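PDB 6B10: putative peptidyl-arginine deiminase family protein from Campylobacter jejuni subsp. jejuni serotype O:2, which probably hydrolyses agmatine to N-carbamoylputrescine and ammonia, as an agmatine deiminase on a route to putrescine. Local coordinates for residues L41-E46 / A311-R316; V48-E53 / I307-R312; E228-Y233 / L253-P258. One frame throughout, in Å; residues are numbered along the deposited sequence.

Contact 1: residues L41-E46 / A311-R316; sequences LQSYKE and ARVFLR
Tyr44 and Phe314 lay their rings obliquely against each other, with planes inclined at 31° and centroids 5.3 Å apart. Their closest approach runs from Tyr44 CE1 to Phe314 CE2, at 3.6 Å, so the overlap involves one flank of each ring and leaves the phenol oxygen beyond it. Neither side chain leaves the backbone straight across the contact; the ring ends converge. In Phe314 the ring is set anti to its own carbonyl carbon (chi1 -71°), and from there it reaches the helix at two neighbouring residues. Its other flank meets Ser43, whose CB lies 3.6 Å from Phe314 CE1, again obliquely to the ring.

Ser43 points its CB toward 311-316 and divides its contacts between two kinds of chemistry. While CB packs on the phenylalanine, OG rests 3.6 Å from Val313 CG2, a van der Waals approach. The same hydroxyl is 2.9 Å from a water, and that water accepts a hydrogen bond from the backbone, with Val313 N 3.0 Å from the water oxygen. Ser43 OG is also hydrogen-bonded to the carbonyl of Glu39, one turn earlier in helix 37-52, which helps to fix its rotation. Val313 and Phe314 extend the apolar patch along this helix by touching Ile40, and Pro27 packs against Tyr44.

Within the deiminase domain, of the guanidine-modifying (GME) clan, helix 37-52 thus packs against the turn after strand 305-310. No direct hydrogen bond joins the two segments. The contact therefore combines an aromatic and aliphatic patch, in which both rings are buried, with one water bridge at the partly exposed serine. Through that bridge the backbone N-H of Val313 gains an acceptor that the neighbouring apolar side chains could not supply.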
loop_
_atom_site.group_PDB
_atom_site.type_symbol
_atom_site.label_atom_id
_atom_site.label_comp_id
_atom_site.label_asym_id
_atom_site.label_seq_id
_atom_site.Cartn_x
_atom_site.Cartn_y
_atom_site.Cartn_z
ATOM N N LEU A 41 7.880 10.912 -13.593
ATOM C CA LEU A 41 8.215 12.017 -12.698
ATOM C C LEU A 41 7.106 13.061 -12.659
ATOM O O LEU A 41 6.829 13.636 -11.609
ATOM C CB LEU A 41 9.556 12.668 -13.076
ATOM C CG LEU A 41 10.832 12.153 -12.388
ATOM C CD1 LEU A 41 10.689 12.127 -10.871
ATOM C CD2 LEU A 41 11.238 10.778 -12.883
ATOM N N GLN A 42 6.462 13.298 -13.795
ATOM C CA GLN A 42 5.337 14.223 -13.837
ATOM C C GLN A 42 4.143 13.679 -13.038
ATOM O O GLN A 42 3.456 14.434 -12.342
ATOM C CB GLN A 42 4.927 14.513 -15.285
ATOM C CG GLN A 42 3.783 15.503 -15.406
ATOM C CD GLN A 42 4.009 16.742 -14.558
ATOM O OE1 GLN A 42 5.036 17.413 -14.692
ATOM N NE2 GLN A 42 3.062 17.043 -13.670
ATOM N N SER A 43 3.905 12.374 -13.151
ATOM C CA SER A 43 2.897 11.695 -12.338
ATOM C C SER A 43 3.202 11.845 -10.844
ATOM O O SER A 43 2.328 12.228 -10.060
ATOM C CB SER A 43 2.823 10.215 -12.705
ATOM O OG SER A 43 2.597 10.046 -14.094
ATOM N N TYR A 44 4.449 11.550 -10.466
ATOM C CA TYR A 44 4.918 11.734 -9.085
ATOM C C TYR A 44 4.686 13.142 -8.579
ATOM O O TYR A 44 4.174 13.327 -7.479
ATOM C CB TYR A 44 6.406 11.406 -8.959
ATOM C CG TYR A 44 6.675 10.000 -8.507
ATOM C CD1 TYR A 44 6.617 8.949 -9.399
ATOM C CD2 TYR A 44 6.976 9.722 -7.180
ATOM C CE1 TYR A 44 6.857 7.650 -8.994
ATOM C CE2 TYR A 44 7.216 8.428 -6.761
ATOM C CZ TYR A 44 7.157 7.396 -7.674
ATOM O OH TYR A 44 7.391 6.104 -7.276
ATOM N N LYS A 45 5.062 14.132 -9.383
ATOM C CA LYS A 45 4.887 15.531 -9.008
ATOM C C LYS A 45 3.430 15.834 -8.687
ATOM O O LYS A 45 3.131 16.533 -7.718
ATOM C CB LYS A 45 5.383 16.452 -10.126
ATOM C CG LYS A 45 5.343 17.931 -9.775
ATOM N N GLU A 46 2.527 15.306 -9.505
ATOM C CA GLU A 46 1.100 15.498 -9.295
ATOM C C GLU A 46 0.670 14.819 -7.998
ATOM O O GLU A 46 -0.018 15.419 -7.172
ATOM C CB GLU A 46 0.305 14.932 -10.475
ATOM C CG GLU A 46 -1.131 15.428 -10.547
ATOM C CD GLU A 46 -1.224 16.943 -10.595
ATOM O OE1 GLU A 46 -0.453 17.564 -11.362
ATOM O OE2 GLU A 46 -2.060 17.512 -9.859
ATOM N N ALA A 311 -3.034 7.501 -12.705
ATOM C CA ALA A 311 -2.068 6.468 -12.314
ATOM C C ALA A 311 -1.590 5.599 -13.476
ATOM O O ALA A 311 -0.903 4.601 -13.258
ATOM C CB ALA A 311 -2.667 5.585 -11.229
ATOM N N ARG A 312 -1.931 5.984 -14.699
ATOM C CA ARG A 312 -1.644 5.160 -15.882
ATOM C C ARG A 312 -0.163 4.849 -16.078
ATOM O O ARG A 312 0.200 3.718 -16.391
ATOM C CB ARG A 312 -2.187 5.838 -17.140
ATOM C CG ARG A 312 -3.701 5.848 -17.208
ATOM C CD ARG A 312 -4.176 6.591 -18.432
ATOM N NE ARG A 312 -3.771 7.993 -18.374
ATOM C CZ ARG A 312 -3.773 8.827 -19.406
ATOM N NH1 ARG A 312 -4.162 8.416 -20.604
ATOM N NH2 ARG A 312 -3.391 10.083 -19.235
ATOM N N VAL A 313 0.687 5.848 -15.879
ATOM C CA VAL A 313 2.118 5.687 -16.135
ATOM C C VAL A 313 2.726 4.696 -15.140
ATOM O O VAL A 313 3.560 3.865 -15.517
ATOM C CB VAL A 313 2.863 7.035 -16.084
ATOM C CG1 VAL A 313 4.331 6.849 -16.445
ATOM C CG2 VAL A 313 2.221 8.029 -17.036
ATOM N N PHE A 314 2.276 4.767 -13.883
ATOM C CA PHE A 314 2.702 3.831 -12.834
ATOM C C PHE A 314 2.548 2.371 -13.267
ATOM O O PHE A 314 3.404 1.536 -12.970
ATOM C CB PHE A 314 1.897 4.040 -11.541
ATOM C CG PHE A 314 2.224 5.303 -10.795
ATOM C CD1 PHE A 314 1.565 6.490 -11.079
ATOM C CD2 PHE A 314 3.153 5.293 -9.767
ATOM C CE1 PHE A 314 1.849 7.650 -10.378
ATOM C CE2 PHE A 314 3.440 6.446 -9.059
ATOM C CZ PHE A 314 2.788 7.627 -9.364
ATOM N N LEU A 315 1.452 2.066 -13.959
ATOM C CA LEU A 315 1.136 0.686 -14.352
ATOM C C LEU A 315 2.155 0.053 -15.311
ATOM O O LEU A 315 2.219 -1.177 -15.420
ATOM C CB LEU A 315 -0.248 0.607 -15.002
ATOM C CG LEU A 315 -1.493 1.069 -14.239
ATOM C CD1 LEU A 315 -2.698 0.905 -15.148
ATOM C CD2 LEU A 315 -1.691 0.302 -12.938
ATOM N N ARG A 316 2.941 0.875 -16.008
ATOM C CA ARG A 316 3.976 0.357 -16.911
ATOM C C ARG A 316 4.989 -0.537 -16.173
ATOM O O ARG A 316 5.501 -1.496 -16.753
ATOM C CB ARG A 316 4.676 1.499 -17.657
ATOM C CG ARG A 316 3.767 2.204 -18.659
ATOM C CD ARG A 316 4.403 3.435 -19.286
ATOM N NE ARG A 316 3.395 4.323 -19.873
ATOM C CZ ARG A 316 3.650 5.504 -20.441
ATOM N NH1 ARG A 316 4.889 5.972 -20.525
ATOM N NH2 ARG A 316 2.650 6.226 -20.934
HETATM O O HOH W 1 0.245 8.276 -14.159
#

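Contact 2: residues V48-E53 / I307-R312; sequences VKVVSE and IGVDAR
Val50 meets the strand with both of its methyl groups, each taking a different partner. CG1, anti to the backbone N (chi1 167°), comes tip to tip with Ile307, 3.8 Å from Ile307 CG2, and also approaches that residue's CD1. CG2 passes alongside Val309, whose CG2 is 4.0 Å from Val50 CG2, the two side chains running in opposite directions. Ile307 and Val309 both turn toward the helix because they are two residues apart on an extended strand, with Gly308 between them. All contacts are aliphatic, and no hydrogen bond crosses.

Behind this shell, Ile281 touches both Val50 and Val309, and Phe54 touches Ile307. Where the strand ends, Arg312 grips the Asp310 carboxylate in a side-on, two-nitrogen salt bridge: Arg312 NE is 3.0 Å from Asp310 OD1, and Arg312 NH2 is 2.9 Å from Asp310 OD2. Both oxygens are met on their syn sides, close to the guanidinium plane.

Strand 305-310 lies outermost beside strand 279-284, hydrogen-bonded to it through Ile307 and Val309. Helix 37-52 packs on it through Val50, helix against strand within the deiminase domain, while Val48 touches strands 56-61 and 76-80, and Val51 touches 56-61, of another sheet.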
loop_
_atom_site.group_PDB
_atom_site.type_symbol
_atom_site.label_atom_id
_atom_site.label_comp_id
_atom_site.label_asym_id
_atom_site.label_seq_id
_atom_site.Cartn_x
_atom_site.Cartn_y
_atom_site.Cartn_z
ATOM N N VAL A 48 2.544 13.877 -5.431
ATOM C CA VAL A 48 3.178 14.568 -4.310
ATOM C C VAL A 48 2.455 15.871 -3.987
ATOM O O VAL A 48 2.148 16.137 -2.819
ATOM C CB VAL A 48 4.669 14.863 -4.590
ATOM C CG1 VAL A 48 5.269 15.728 -3.489
ATOM C CG2 VAL A 48 5.457 13.565 -4.707
ATOM N N LYS A 49 2.179 16.676 -5.013
ATOM C CA LYS A 49 1.459 17.939 -4.813
ATOM C C LYS A 49 0.123 17.724 -4.092
ATOM O O LYS A 49 -0.212 18.459 -3.164
ATOM C CB LYS A 49 1.216 18.668 -6.148
ATOM C CG LYS A 49 2.378 19.536 -6.608
ATOM C CD LYS A 49 2.034 20.349 -7.849
ATOM N N VAL A 50 -0.631 16.717 -4.530
ATOM C CA VAL A 50 -1.922 16.390 -3.921
ATOM C C VAL A 50 -1.765 16.043 -2.439
ATOM O O VAL A 50 -2.426 16.638 -1.582
ATOM C CB VAL A 50 -2.616 15.233 -4.674
ATOM C CG1 VAL A 50 -3.786 14.675 -3.879
ATOM C CG2 VAL A 50 -3.103 15.716 -6.036
ATOM N N VAL A 51 -0.868 15.106 -2.146
ATOM C CA VAL A 51 -0.649 14.629 -0.772
ATOM C C VAL A 51 -0.163 15.740 0.158
ATOM O O VAL A 51 -0.649 15.867 1.291
ATOM C CB VAL A 51 0.374 13.476 -0.715
ATOM C CG1 VAL A 51 0.699 13.117 0.730
ATOM C CG2 VAL A 51 -0.151 12.244 -1.430
ATOM N N SER A 52 0.780 16.545 -0.337
ATOM C CA SER A 52 1.464 17.559 0.468
ATOM C C SER A 52 0.510 18.593 1.035
ATOM O O SER A 52 0.819 19.230 2.032
ATOM C CB SER A 52 2.568 18.244 -0.338
ATOM O OG SER A 52 2.032 19.048 -1.372
ATOM N N GLU A 53 -0.655 18.738 0.407
ATOM C CA GLU A 53 -1.708 19.619 0.912
ATOM C C GLU A 53 -2.281 19.100 2.227
ATOM O O GLU A 53 -2.830 19.869 3.011
ATOM C CB GLU A 53 -2.844 19.739 -0.109
ATOM C CG GLU A 53 -3.830 20.867 0.177
ATOM C CD GLU A 53 -5.193 20.623 -0.434
ATOM O OE1 GLU A 53 -6.204 20.968 0.218
ATOM O OE2 GLU A 53 -5.252 20.083 -1.559
ATOM N N ILE A 307 -9.662 11.979 -3.756
ATOM C CA ILE A 307 -9.010 12.710 -4.843
ATOM C C ILE A 307 -8.381 11.746 -5.838
ATOM O O ILE A 307 -7.542 10.932 -5.475
ATOM C CB ILE A 307 -7.939 13.686 -4.306
ATOM C CG1 ILE A 307 -8.586 14.742 -3.405
ATOM C CG2 ILE A 307 -7.195 14.373 -5.450
ATOM C CD1 ILE A 307 -7.593 15.462 -2.519
ATOM N N GLY A 308 -8.781 11.860 -7.100
ATOM C CA GLY A 308 -8.265 10.995 -8.151
ATOM C C GLY A 308 -6.944 11.498 -8.698
ATOM O O GLY A 308 -6.804 12.672 -8.992
ATOM N N VAL A 309 -5.978 10.603 -8.845
ATOM C CA VAL A 309 -4.685 10.948 -9.434
ATOM C C VAL A 309 -4.426 9.985 -10.575
ATOM O O VAL A 309 -4.485 8.771 -10.399
ATOM C CB VAL A 309 -3.538 10.840 -8.406
ATOM C CG1 VAL A 309 -2.185 10.903 -9.092
ATOM C CG2 VAL A 309 -3.663 11.937 -7.358
ATOM N N ASP A 310 -4.157 10.543 -11.750
ATOM C CA ASP A 310 -3.883 9.763 -12.944
ATOM C C ASP A 310 -2.743 8.796 -12.666
ATOM O O ASP A 310 -1.624 9.222 -12.406
ATOM C CB ASP A 310 -3.527 10.723 -14.088
ATOM C CG ASP A 310 -3.321 10.024 -15.417
ATOM O OD1 ASP A 310 -3.479 8.792 -15.511
ATOM O OD2 ASP A 310 -2.992 10.729 -16.389
ATOM N N ALA A 311 -3.034 7.501 -12.705
ATOM C CA ALA A 311 -2.068 6.468 -12.314
ATOM C C ALA A 311 -1.590 5.599 -13.476
ATOM O O ALA A 311 -0.903 4.601 -13.258
ATOM C CB ALA A 311 -2.667 5.585 -11.229
ATOM N N ARG A 312 -1.931 5.984 -14.699
ATOM C CA ARG A 312 -1.644 5.160 -15.882
ATOM C C ARG A 312 -0.163 4.849 -16.078
ATOM O O ARG A 312 0.200 3.718 -16.391
ATOM C CB ARG A 312 -2.187 5.838 -17.140
ATOM C CG ARG A 312 -3.701 5.848 -17.208
ATOM C CD ARG A 312 -4.176 6.591 -18.432
ATOM N NE ARG A 312 -3.771 7.993 -18.374
ATOM C CZ ARG A 312 -3.773 8.827 -19.406
ATOM N NH1 ARG A 312 -4.162 8.416 -20.604
ATOM N NH2 ARG A 312 -3.391 10.083 -19.235
#

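Contact 3: residues E228-Y233 / L253-P258; sequences EEDEHY and LPIPKP
His232 presents its imidazole obliquely to the CD1 methyl of Ile255, which lies 3.7 Å from His232 ND1 and 3.8 Å from His232 CB. Glu231 CG lies over one face of the ring, displaced from its centre, and the Asp230 carboxylate carbon sits at the edge in the ring plane. A bond at that edge helps to fix the ring's rotation: His232 ND1 donates to Asp230 OD1 over 2.8 Å, bent to an N-H...O angle of 141°, reaching the oxygen on its syn side but tilted from both the ring and carboxylate planes.

Asp230 OD1 accepts a second, straighter bond from His232 N, at 2.9 Å and 166°, on its anti lone pair. This is a capping bond ahead of helix 233-244, within a type I turn from Asp230 to Tyr233. OD2, the other oxygen, forms a salt bridge with Arg265, so the carboxylate is held through both oxygens and its negative charge is probably favoured.

On the facing segment, Ile255 sends CG1 between its backbone N and carbonyl carbon (chi1 65°), and the extended chain carries CD1 to the histidine. Farther along, Pro258 CG approaches Asp230 OD2 in a looser contact at 4.3 Å.

Strands 219-224 and 249-254 run parallel, joined through helix 233-244. The contact brings the turn leading into the helix of this beta-alpha-beta crossover against the chain leaving its second strand, with Arg265 of strand 264-265 touching Asp230, His232 and Pro258.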
loop_
_atom_site.group_PDB
_atom_site.type_symbol
_atom_site.label_atom_id
_atom_site.label_comp_id
_atom_site.label_asym_id
_atom_site.label_seq_id
_atom_site.Cartn_x
_atom_site.Cartn_y
_atom_site.Cartn_z
ATOM N N GLU A 228 -18.626 -10.350 -18.619
ATOM C CA GLU A 228 -18.478 -11.809 -18.567
ATOM C C GLU A 228 -17.383 -12.330 -19.493
ATOM O O GLU A 228 -16.767 -13.350 -19.207
ATOM C CB GLU A 228 -19.803 -12.502 -18.885
ATOM C CG GLU A 228 -20.856 -12.334 -17.799
ATOM C CD GLU A 228 -22.084 -13.202 -18.014
ATOM O OE1 GLU A 228 -21.940 -14.363 -18.451
ATOM O OE2 GLU A 228 -23.202 -12.727 -17.729
ATOM N N GLU A 229 -17.141 -11.629 -20.595
ATOM C CA GLU A 229 -16.091 -12.019 -21.536
ATOM C C GLU A 229 -14.685 -11.887 -20.947
ATOM O O GLU A 229 -13.771 -12.607 -21.355
ATOM C CB GLU A 229 -16.186 -11.182 -22.819
ATOM N N ASP A 230 -14.513 -10.975 -19.990
ATOM C CA ASP A 230 -13.190 -10.676 -19.427
ATOM C C ASP A 230 -12.673 -11.825 -18.557
ATOM O O ASP A 230 -13.430 -12.442 -17.803
ATOM C CB ASP A 230 -13.246 -9.372 -18.618
ATOM C CG ASP A 230 -11.868 -8.772 -18.367
ATOM O OD1 ASP A 230 -11.113 -9.323 -17.540
ATOM O OD2 ASP A 230 -11.540 -7.739 -18.989
ATOM N N GLU A 231 -11.379 -12.104 -18.666
ATOM C CA GLU A 231 -10.749 -13.189 -17.896
ATOM C C GLU A 231 -10.798 -12.978 -16.377
ATOM O O GLU A 231 -10.689 -13.935 -15.613
ATOM C CB GLU A 231 -9.297 -13.407 -18.345
ATOM C CG GLU A 231 -8.363 -12.226 -18.117
ATOM C CD GLU A 231 -6.965 -12.480 -18.650
ATOM O OE1 GLU A 231 -6.474 -13.623 -18.524
ATOM O OE2 GLU A 231 -6.356 -11.533 -19.191
ATOM N N HIS A 232 -10.960 -11.729 -15.950
ATOM C CA HIS A 232 -11.115 -11.404 -14.531
ATOM C C HIS A 232 -12.489 -11.737 -13.962
ATOM O O HIS A 232 -12.650 -11.748 -12.745
ATOM C CB HIS A 232 -10.860 -9.916 -14.302
ATOM C CG HIS A 232 -9.452 -9.497 -14.560
ATOM N ND1 HIS A 232 -9.068 -8.841 -15.707
ATOM C CD2 HIS A 232 -8.332 -9.630 -13.810
ATOM C CE1 HIS A 232 -7.773 -8.585 -15.652
ATOM N NE2 HIS A 232 -7.303 -9.053 -14.511
ATOM N N TYR A 233 -13.476 -11.996 -14.816
ATOM C CA TYR A 233 -14.862 -12.114 -14.355
ATOM C C TYR A 233 -15.065 -13.159 -13.257
ATOM O O TYR A 233 -15.573 -12.835 -12.182
ATOM C CB TYR A 233 -15.820 -12.406 -15.518
ATOM C CG TYR A 233 -17.260 -12.469 -15.070
ATOM C CD1 TYR A 233 -18.004 -11.307 -14.904
ATOM C CD2 TYR A 233 -17.872 -13.687 -14.777
ATOM C CE1 TYR A 233 -19.320 -11.353 -14.477
ATOM C CE2 TYR A 233 -19.191 -13.745 -14.351
ATOM C CZ TYR A 233 -19.908 -12.576 -14.200
ATOM O OH TYR A 233 -21.216 -12.621 -13.773
ATOM N N LEU A 253 -15.499 -2.192 -6.558
ATOM C CA LEU A 253 -14.608 -1.365 -7.357
ATOM C C LEU A 253 -14.481 -2.001 -8.732
ATOM O O LEU A 253 -13.578 -2.797 -8.954
ATOM C CB LEU A 253 -13.231 -1.279 -6.693
ATOM C CG LEU A 253 -13.194 -0.777 -5.249
ATOM C CD1 LEU A 253 -11.807 -0.983 -4.658
ATOM C CD2 LEU A 253 -13.613 0.689 -5.162
ATOM N N PRO A 254 -15.399 -1.671 -9.661
ATOM C CA PRO A 254 -15.363 -2.304 -10.981
ATOM C C PRO A 254 -14.123 -1.918 -11.765
ATOM O O PRO A 254 -13.842 -0.739 -11.928
ATOM C CB PRO A 254 -16.623 -1.767 -11.671
ATOM C CG PRO A 254 -16.946 -0.497 -10.950
ATOM C CD PRO A 254 -16.536 -0.742 -9.532
ATOM N N ILE A 255 -13.386 -2.909 -12.248
ATOM C CA ILE A 255 -12.153 -2.636 -12.982
ATOM C C ILE A 255 -12.466 -1.879 -14.271
ATOM O O ILE A 255 -13.551 -2.034 -14.836
ATOM C CB ILE A 255 -11.343 -3.923 -13.286
ATOM C CG1 ILE A 255 -12.098 -4.867 -14.228
ATOM C CG2 ILE A 255 -10.968 -4.624 -11.985
ATOM C CD1 ILE A 255 -11.323 -6.124 -14.596
ATOM N N PRO A 256 -11.534 -1.029 -14.724
ATOM C CA PRO A 256 -11.793 -0.289 -15.947
ATOM C C PRO A 256 -11.707 -1.201 -17.170
ATOM O O PRO A 256 -11.349 -2.373 -17.043
ATOM C CB PRO A 256 -10.674 0.753 -15.964
ATOM C CG PRO A 256 -9.560 0.111 -15.230
ATOM C CD PRO A 256 -10.198 -0.739 -14.175
ATOM N N LYS A 257 -12.046 -0.670 -18.339
ATOM C CA LYS A 257 -11.845 -1.407 -19.575
ATOM C C LYS A 257 -10.343 -1.639 -19.751
ATOM O O LYS A 257 -9.539 -0.871 -19.225
ATOM C CB LYS A 257 -12.410 -0.648 -20.778
ATOM C CG LYS A 257 -13.919 -0.429 -20.749
ATOM C CD LYS A 257 -14.696 -1.732 -20.821
ATOM C CE LYS A 257 -16.185 -1.471 -20.998
ATOM N N PRO A 258 -9.963 -2.706 -20.473
ATOM C CA PRO A 258 -8.551 -3.028 -20.694
ATOM C C PRO A 258 -7.696 -1.837 -21.142
ATOM O O PRO A 258 -8.078 -1.123 -22.072
ATOM C CB PRO A 258 -8.606 -4.092 -21.793
ATOM C CG PRO A 258 -9.923 -4.764 -21.596
ATOM C CD PRO A 258 -10.860 -3.723 -21.057
#

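Overall arrangement
From the N terminus, the chain first supplies helix 37-52, which serves contact 1 through 41-46 and contact 2 through 48-53. Their partners come more than 250 residues later. Before that, contact 3 (228-233 with 253-258) closes a short loop of 19 residues, nested inside the long loops of the other two, with its centre about 22 Å from contact 1 and about 25 Å from contact 2. Contacts 2 and 1 then both end on the same overlapping stretch, 307-312 and 311-316, sharing Ala311 and Arg312; their centres are about 9 Å apart. These two tie an early helix to a late strand and its following turn; the third is local to one parallel strand pair.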